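Local coordinates for citrate synthase (Thermotoga maritima, PDB 2P2W), which probably catalyses the condensation of oxaloacetate with acetyl-CoA and water to give citrate and free CoA in the tricarboxylic acid cycle, at residues N160-L165 with E308-P313; S168-L173 with T318-T323. All blocks are in the same frame, centred on the assembly; numbering follows the deposited sequence.

Contact 1 (N160-L165 with E308-P313); sequences NEKIRL and EELGFP
Lys162 and Leu310 carry the contact, the aliphatic chain of the lysine lying along the isobutyl end of the leucine, and the turn that begins at Asn160 delivers the lysine to it. The OD1 atom of Asn160 caps the backbone N of Lys162, at a distance modelled unusually short and therefore doubtful in detail, within the type I turn from Asn160 to Ile163 that leads into helix 163-173. Lys162 then sets out toward the other segment. Its CB lies 3.8 Å from Leu310 CD2, and CG and CE stay near the same methyl, because the chain is kinked at its CG-CD bond (chi3 36°). The two side chains run past each other in opposite directions. Lys162 NZ ends 4.3 Å from Glu309 O, too long for a bond. This carbonyl belongs to the C-terminal end of helix 299-309, which closes in a Schellman motif: Gly311 leaves helical geometry with a positive phi of 97°, and its N bonds to Glu308 O at 3.0 Å. A carbonyl at such an end could attract the ammonium weakly through the helix dipole. Nearby, the carboxylate of Glu309 is held by Ser274 through OE2. Ile163 turns from the contact to pack on Val148 and Tyr152 of helix 147-156. Leu165 CD1 is 4.7 Å from Leu310 CD2, a loose approach, and the Leu165 side chain packs on Val266 and His270 of helix 258-270.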
loop_
_atom_site.group_PDB
_atom_site.type_symbol
_atom_site.label_atom_id
_atom_site.label_comp_id
_atom_site.label_asym_id
_atom_site.label_seq_id
_atom_site.Cartn_x
_atom_site.Cartn_y
_atom_site.Cartn_z
ATOM N N ASN A 160 27.025 22.134 -4.168
ATOM C CA ASN A 160 26.782 23.428 -3.550
ATOM C C ASN A 160 26.577 23.309 -2.041
ATOM O O ASN A 160 26.168 22.263 -1.541
ATOM C CB ASN A 160 25.545 24.055 -4.206
ATOM C CG ASN A 160 25.227 25.424 -3.665
ATOM O OD1 ASN A 160 24.944 25.584 -2.482
ATOM N ND2 ASN A 160 25.272 26.429 -4.534
ATOM N N GLU A 161 26.862 24.393 -1.326
ATOM C CA GLU A 161 26.711 24.441 0.125
ATOM C C GLU A 161 25.266 24.199 0.563
ATOM O O GLU A 161 25.014 23.755 1.684
ATOM C CB GLU A 161 27.180 25.801 0.645
ATOM C CG GLU A 161 27.058 25.978 2.149
ATOM C CD GLU A 161 27.236 27.422 2.578
ATOM O OE1 GLU A 161 26.785 28.324 1.837
ATOM O OE2 GLU A 161 27.825 27.654 3.656
ATOM N N LYS A 162 24.324 24.499 -0.327
ATOM C CA LYS A 162 22.903 24.317 -0.045
ATOM C C LYS A 162 22.596 22.868 0.321
ATOM O O LYS A 162 21.556 22.568 0.914
ATOM C CB LYS A 162 22.078 24.734 -1.265
ATOM C CG LYS A 162 21.789 26.230 -1.323
ATOM C CD LYS A 162 21.792 26.762 -2.754
ATOM C CE LYS A 162 21.228 25.759 -3.747
ATOM N NZ LYS A 162 20.510 26.444 -4.864
ATOM N N ILE A 163 23.509 21.974 -0.042
ATOM C CA ILE A 163 23.358 20.555 0.243
ATOM C C ILE A 163 23.108 20.302 1.731
ATOM O O ILE A 163 22.303 19.445 2.097
ATOM C CB ILE A 163 24.615 19.776 -0.220
ATOM C CG1 ILE A 163 24.669 19.764 -1.752
ATOM C CG2 ILE A 163 24.598 18.357 0.335
ATOM C CD1 ILE A 163 25.958 19.188 -2.333
ATOM N N ARG A 164 23.791 21.057 2.585
ATOM C CA ARG A 164 23.648 20.939 4.034
ATOM C C ARG A 164 22.198 21.146 4.489
ATOM O O ARG A 164 21.706 20.494 5.400
ATOM C CB ARG A 164 24.552 21.983 4.690
ATOM C CG ARG A 164 26.036 21.700 4.453
ATOM C CD ARG A 164 26.935 22.590 5.318
ATOM N NE ARG A 164 28.343 22.415 4.950
ATOM C CZ ARG A 164 29.035 21.459 5.597
ATOM N NH1 ARG A 164 28.443 20.718 6.518
ATOM N NH2 ARG A 164 30.324 21.263 5.303
ATOM N N LEU A 165 21.520 22.096 3.850
ATOM C CA LEU A 165 20.139 22.411 4.199
ATOM C C LEU A 165 19.238 21.234 3.817
ATOM O O LEU A 165 18.339 20.855 4.571
ATOM C CB LEU A 165 19.691 23.686 3.475
ATOM C CG LEU A 165 20.632 24.892 3.614
ATOM C CD1 LEU A 165 20.012 26.103 2.924
ATOM C CD2 LEU A 165 20.905 25.182 5.086
ATOM N N GLU A 308 11.469 24.032 -2.999
ATOM C CA GLU A 308 11.276 24.919 -4.140
ATOM C C GLU A 308 12.502 25.816 -4.298
ATOM O O GLU A 308 13.065 25.927 -5.388
ATOM C CB GLU A 308 10.033 25.794 -3.938
ATOM C CG GLU A 308 9.880 26.905 -4.981
ATOM C CD GLU A 308 8.890 26.565 -6.085
ATOM O OE1 GLU A 308 8.568 25.369 -6.265
ATOM O OE2 GLU A 308 8.441 27.502 -6.779
ATOM N N GLU A 309 12.914 26.456 -3.205
ATOM C CA GLU A 309 14.062 27.364 -3.257
ATOM C C GLU A 309 15.363 26.631 -3.599
ATOM O O GLU A 309 16.313 27.222 -4.100
ATOM C CB GLU A 309 14.203 28.114 -1.921
ATOM C CG GLU A 309 13.015 29.044 -1.586
ATOM C CD GLU A 309 12.765 30.079 -2.674
ATOM O OE1 GLU A 309 13.710 30.506 -3.326
ATOM O OE2 GLU A 309 11.612 30.484 -2.826
ATOM N N LEU A 310 15.414 25.314 -3.284
ATOM C CA LEU A 310 16.629 24.544 -3.594
ATOM C C LEU A 310 16.656 24.100 -5.060
ATOM O O LEU A 310 17.603 23.474 -5.526
ATOM C CB LEU A 310 16.680 23.306 -2.708
ATOM C CG LEU A 310 17.001 23.594 -1.253
ATOM C CD1 LEU A 310 17.122 22.285 -0.445
ATOM C CD2 LEU A 310 18.326 24.347 -1.073
ATOM N N GLY A 311 15.540 24.358 -5.779
ATOM C CA GLY A 311 15.529 24.090 -7.229
ATOM C C GLY A 311 14.905 22.720 -7.635
ATOM O O GLY A 311 15.078 22.308 -8.774
ATOM N N PHE A 312 14.190 22.035 -6.746
ATOM C CA PHE A 312 13.577 20.758 -7.103
ATOM C C PHE A 312 12.176 20.930 -7.686
ATOM O O PHE A 312 11.448 21.846 -7.307
ATOM C CB PHE A 312 13.493 19.838 -5.882
ATOM C CG PHE A 312 14.825 19.354 -5.397
ATOM C CD1 PHE A 312 15.382 18.193 -5.920
ATOM C CD2 PHE A 312 15.541 20.070 -4.445
ATOM C CE1 PHE A 312 16.638 17.749 -5.503
ATOM C CE2 PHE A 312 16.802 19.635 -4.018
ATOM C CZ PHE A 312 17.348 18.472 -4.551
ATOM N N PRO A 313 11.786 20.047 -8.625
ATOM C CA PRO A 313 10.463 20.100 -9.256
ATOM C C PRO A 313 9.393 19.816 -8.202
ATOM O O PRO A 313 9.576 18.950 -7.349
ATOM C CB PRO A 313 10.519 18.980 -10.298
ATOM C CG PRO A 313 11.829 18.263 -10.282
ATOM C CD PRO A 313 12.592 18.949 -9.187
#

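Contact 2 (S168-L173 with T318-T323); sequences SAFILL and TALFAT
This is a buried helix-helix crossing in the mainly helical citrate synthase fold, its centre about 6 Å from the centre of the chain; no hydrogen bond joins the two segments, though Arg325 NE, further along helix 317-337, bonds to Leu173 O. Segments 168-173 and 318-323 cross at -72°, their axes 9.0 Å apart at closest approach, and a phenylalanine from each helix contributes, at separate places along the crossing. Phe170 presents a ring edge: CE1 comes to 3.2 Å from Leu320 O, with the oxygen near the ring plane, and CZ meets Leu320 CD2 at 4.2 Å. Thr323 CG2 approaches the same ring obliquely, its methyl set anti to the backbone N, while OG1 is turned back along its own helix and donates to Ala319 O (2.8 Å). That carbonyl also receives Thr323 N, and the two donors arrive from opposite faces of its plane. At the other end of the contact Leu173 CD2 sits over a face of the Phe321 ring, 3.9 Å from the centroid and 15° off the normal, a CH-pi contact made with the side chains crossing at about a right angle. With CG trans to the backbone N (chi1 -168°), the Phe321 ring swings back to Leu173 although its CB leaves the backbone pointing away. Phe321 also touches Asp300, a predicted active-site residue, and its side chain is about 4 Å from a bound citrate anion. With a leucine methyl over one face, the ring packs by apolar contact near the citrate, consistent with its lining the active-site region.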
loop_
_atom_site.group_PDB
_atom_site.type_symbol
_atom_site.label_atom_id
_atom_site.label_comp_id
_atom_site.label_asym_id
_atom_site.label_seq_id
_atom_site.Cartn_x
_atom_site.Cartn_y
_atom_site.Cartn_z
ATOM N N SER A 168 19.705 18.370 6.333
ATOM C CA SER A 168 18.992 18.608 7.588
ATOM C C SER A 168 17.511 18.287 7.384
ATOM O O SER A 168 16.872 17.685 8.246
ATOM C CB SER A 168 19.137 20.070 8.033
ATOM O OG SER A 168 20.456 20.353 8.462
ATOM N N ALA A 169 16.974 18.689 6.235
ATOM C CA ALA A 169 15.568 18.438 5.920
ATOM C C ALA A 169 15.266 16.943 5.881
ATOM O O ALA A 169 14.258 16.492 6.432
ATOM C CB ALA A 169 15.206 19.079 4.584
ATOM N N PHE A 170 16.127 16.170 5.224
ATOM C CA PHE A 170 15.906 14.727 5.157
ATOM C C PHE A 170 15.872 14.125 6.560
ATOM O O PHE A 170 14.981 13.341 6.891
ATOM C CB PHE A 170 17.004 14.037 4.347
ATOM C CG PHE A 170 16.858 14.186 2.858
ATOM C CD1 PHE A 170 15.602 14.190 2.259
ATOM C CD2 PHE A 170 17.990 14.247 2.047
ATOM C CE1 PHE A 170 15.474 14.248 0.872
ATOM C CE2 PHE A 170 17.875 14.305 0.662
ATOM C CZ PHE A 170 16.613 14.304 0.071
ATOM N N ILE A 171 16.848 14.494 7.382
ATOM C CA ILE A 171 16.925 13.987 8.743
ATOM C C ILE A 171 15.629 14.274 9.508
ATOM O O ILE A 171 15.102 13.403 10.198
ATOM C CB ILE A 171 18.134 14.605 9.490
ATOM C CG1 ILE A 171 19.434 14.174 8.803
ATOM C CG2 ILE A 171 18.131 14.178 10.952
ATOM C CD1 ILE A 171 20.681 14.845 9.350
ATOM N N LEU A 172 15.110 15.490 9.371
ATOM C CA LEU A 172 13.870 15.868 10.049
ATOM C C LEU A 172 12.665 15.038 9.588
ATOM O O LEU A 172 11.711 14.849 10.343
ATOM C CB LEU A 172 13.558 17.346 9.801
ATOM C CG LEU A 172 14.464 18.391 10.450
ATOM C CD1 LEU A 172 14.092 19.782 9.942
ATOM C CD2 LEU A 172 14.313 18.313 11.958
ATOM N N LEU A 173 12.720 14.545 8.354
ATOM C CA LEU A 173 11.621 13.778 7.772
ATOM C C LEU A 173 11.768 12.256 7.796
ATOM O O LEU A 173 10.881 11.546 7.335
ATOM C CB LEU A 173 11.414 14.216 6.316
ATOM C CG LEU A 173 11.040 15.677 6.057
ATOM C CD1 LEU A 173 11.276 16.019 4.585
ATOM C CD2 LEU A 173 9.583 15.903 6.438
ATOM N N THR A 318 7.022 15.159 -2.715
ATOM C CA THR A 318 6.615 14.009 -1.916
ATOM C C THR A 318 7.665 12.900 -2.006
ATOM O O THR A 318 7.891 12.169 -1.042
ATOM C CB THR A 318 5.241 13.451 -2.370
ATOM O OG1 THR A 318 4.256 14.488 -2.299
ATOM C CG2 THR A 318 4.803 12.315 -1.456
ATOM N N ALA A 319 8.314 12.780 -3.161
ATOM C CA ALA A 319 9.342 11.756 -3.342
ATOM C C ALA A 319 10.574 12.099 -2.503
ATOM O O ALA A 319 11.301 11.206 -2.062
ATOM C CB ALA A 319 9.716 11.636 -4.818
ATOM N N LEU A 320 10.814 13.391 -2.291
ATOM C CA LEU A 320 11.952 13.821 -1.475
ATOM C C LEU A 320 11.665 13.441 -0.026
ATOM O O LEU A 320 12.563 13.049 0.721
ATOM C CB LEU A 320 12.159 15.333 -1.590
ATOM C CG LEU A 320 12.690 15.812 -2.945
ATOM C CD1 LEU A 320 12.632 17.337 -3.000
ATOM C CD2 LEU A 320 14.113 15.310 -3.157
ATOM N N PHE A 321 10.400 13.576 0.361
ATOM C CA PHE A 321 9.948 13.218 1.699
ATOM C C PHE A 321 10.212 11.714 1.855
ATOM O O PHE A 321 10.793 11.270 2.849
ATOM C CB PHE A 321 8.443 13.511 1.810
ATOM C CG PHE A 321 7.892 13.469 3.218
ATOM C CD1 PHE A 321 8.483 12.687 4.207
ATOM C CD2 PHE A 321 6.735 14.182 3.535
ATOM C CE1 PHE A 321 7.932 12.614 5.488
ATOM C CE2 PHE A 321 6.174 14.116 4.814
ATOM C CZ PHE A 321 6.773 13.331 5.791
ATOM N N ALA A 322 9.802 10.940 0.850
ATOM C CA ALA A 322 9.973 9.487 0.868
ATOM C C ALA A 322 11.439 9.046 0.918
ATOM O O ALA A 322 11.778 8.054 1.564
ATOM C CB ALA A 322 9.286 8.867 -0.353
ATOM N N THR A 323 12.298 9.783 0.223
ATOM C CA THR A 323 13.723 9.476 0.181
ATOM C C THR A 323 14.265 9.380 1.601
ATOM O O THR A 323 15.177 8.599 1.885
ATOM C CB THR A 323 14.481 10.563 -0.611
ATOM O OG1 THR A 323 14.053 10.524 -1.978
ATOM C CG2 THR A 323 15.986 10.340 -0.549
#

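How the contacts relate
Both contacts use helix 163-173, contact 1 at its N-terminal approach and contact 2 at its C-terminal end, and their partners belong to the consecutive helices 299-309 and 317-337. Along the chain the four segments alternate, and the contact centres are 12 Å apart. They meet where Phe312 CG packs 3.8 Å from Leu320 CD1. Contact 1 is partly buried, away from the annotated sites, and relies on the aliphatic part of a lysine against one leucine. Contact 2 is fully buried near the chain centre, covers a larger area (262 against 162 Å²), and uses two phenylalanine rings, one of them, Phe321, close to the bound citrate.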